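Lipoprotein (Streptococcus pneumoniae serotype 4, PDB 6JF1) probably captures L-methionine outside the cell as the substrate-binding lipoprotein of an ABC-type importer and delivers it for uptake. Local coordinates at residues I102-Y106 and I252-H256. Numbering follows the deposited sequence.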
# COMPACT_ATOMS: atom_id res chain seq x y z
N ILE A 102 7.24 14.33 1.51
CA ILE A 102 7.84 15.24 2.50
C ILE A 102 8.28 14.44 3.73
O ILE A 102 8.78 15.03 4.68
CB ILE A 102 6.84 16.36 2.87
CG1 ILE A 102 5.55 15.76 3.44
CG2 ILE A 102 6.56 17.22 1.64
CD1 ILE A 102 4.58 16.77 4.04
N ALA A 103 8.06 13.12 3.74
CA ALA A 103 8.53 12.21 4.81
C ALA A 103 8.36 10.77 4.34
O ALA A 103 7.35 10.48 3.68
CB ALA A 103 7.74 12.44 6.09
N ASP A 104 9.28 9.87 4.73
CA ASP A 104 9.09 8.42 4.55
C ASP A 104 8.42 7.83 5.81
O ASP A 104 8.64 8.32 6.91
CB ASP A 104 10.41 7.65 4.35
CG ASP A 104 11.29 8.09 3.19
OD1 ASP A 104 10.80 8.78 2.28
OD2 ASP A 104 12.48 7.76 3.23
N THR A 105 7.62 6.78 5.64
CA THR A 105 6.86 6.25 6.78
C THR A 105 7.34 4.83 7.07
O THR A 105 8.22 4.61 7.91
CB THR A 105 5.34 6.41 6.61
OG1 THR A 105 4.98 5.71 5.40
CG2 THR A 105 4.90 7.86 6.55
N TYR A 106 6.84 3.86 6.30
CA TYR A 106 7.11 2.50 6.55
C TYR A 106 7.30 1.74 5.22
O TYR A 106 7.01 2.27 4.12
CB TYR A 106 5.98 1.97 7.42
CG TYR A 106 4.68 1.86 6.67
CD1 TYR A 106 4.46 0.73 5.90
CD2 TYR A 106 3.67 2.81 6.76
CE1 TYR A 106 3.27 0.55 5.21
CE2 TYR A 106 2.47 2.64 6.06
CZ TYR A 106 2.29 1.51 5.27
OH TYR A 106 1.17 1.26 4.52
N ILE A 252 4.55 16.05 10.83
CA ILE A 252 5.65 15.21 10.41
C ILE A 252 6.52 14.91 11.61
O ILE A 252 6.91 13.77 11.78
CB ILE A 252 6.46 15.80 9.24
CG1 ILE A 252 5.65 15.74 7.94
CG2 ILE A 252 7.81 15.09 9.08
CD1 ILE A 252 6.29 16.56 6.83
N ALA A 253 6.79 15.92 12.44
CA ALA A 253 7.61 15.69 13.63
C ALA A 253 6.94 14.63 14.52
O ALA A 253 7.65 13.75 15.08
CB ALA A 253 7.81 16.98 14.40
N ALA A 254 5.61 14.71 14.68
CA ALA A 254 4.91 13.74 15.50
C ALA A 254 4.99 12.35 14.87
O ALA A 254 5.23 11.41 15.57
CB ALA A 254 3.47 14.16 15.68
N TYR A 255 4.78 12.20 13.55
CA TYR A 255 4.92 10.87 12.93
C TYR A 255 6.32 10.29 13.25
O TYR A 255 6.47 9.15 13.64
CB TYR A 255 4.59 10.94 11.43
CG TYR A 255 4.14 9.64 10.77
CD1 TYR A 255 4.93 8.50 10.78
CD2 TYR A 255 2.90 9.53 10.16
CE1 TYR A 255 4.53 7.31 10.19
CE2 TYR A 255 2.47 8.36 9.55
CZ TYR A 255 3.28 7.24 9.58
OH TYR A 255 2.88 6.11 8.96
N HIS A 256 7.38 11.10 13.08
CA HIS A 256 8.73 10.62 13.24
C HIS A 256 9.15 10.60 14.72
O HIS A 256 10.22 11.09 15.11
CB HIS A 256 9.63 11.47 12.32
CG HIS A 256 9.57 11.04 10.89
ND1 HIS A 256 10.42 11.56 9.94
CD2 HIS A 256 8.81 10.08 10.27
CE1 HIS A 256 10.17 10.96 8.76
NE2 HIS A 256 9.17 10.04 8.94
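Ile-252 and Tyr-255 in the last turn of helix 245-255, with His-256 just beyond it, pack on strand 100-107 of the mixed sheet in one lobe of this two-lobed, periplasmic-binding-protein-like fold. The one hydrogen bond across the contact runs from His-256 NE2 to the backbone Asp-104 O, 2.7 Å long with an N-H...O angle of 161°. The carbonyl oxygen lies close to the imidazole plane, and the donor meets it almost head-on, at a C=O...N angle of 164°. His-256 has already left helical geometry; with CG beside its own backbone N (chi1 -80°), the ring reaches back to the strand, where CE1 also rests 3.9 Å from Ala-103 CB.

Tyr-255 presents a ring face to Thr-105. Thr-105 CG2 sits 3.9 Å from the centroid of the Tyr-255 ring, a CH-pi contact offset from the centre toward CZ, the hydroxyl-bearing carbon, and Thr-105 CB lies 3.4 Å from Tyr-255 OH. That hydroxyl also reaches the edge of the Tyr-106 ring, near its plane. Toward the start of the segments, Ile-252 covers Ala-103 with CG2 and meets Ile-102 methyl to methyl, the two CD1 atoms 3.3 Å apart, tighter than normal carbon packing.

Further out, Trp-276 stacks on the His-256 ring and Trp-43 meets Tyr-255 edge-to-face, while backbone bonds to Ile-233 and Asn-231 hold the strand in its sheet. The strand thus links this packing to the ligand pocket, where Tyr-106 touches the bound methionine and its OH is hydrogen-bonded to Asn-203 ND2.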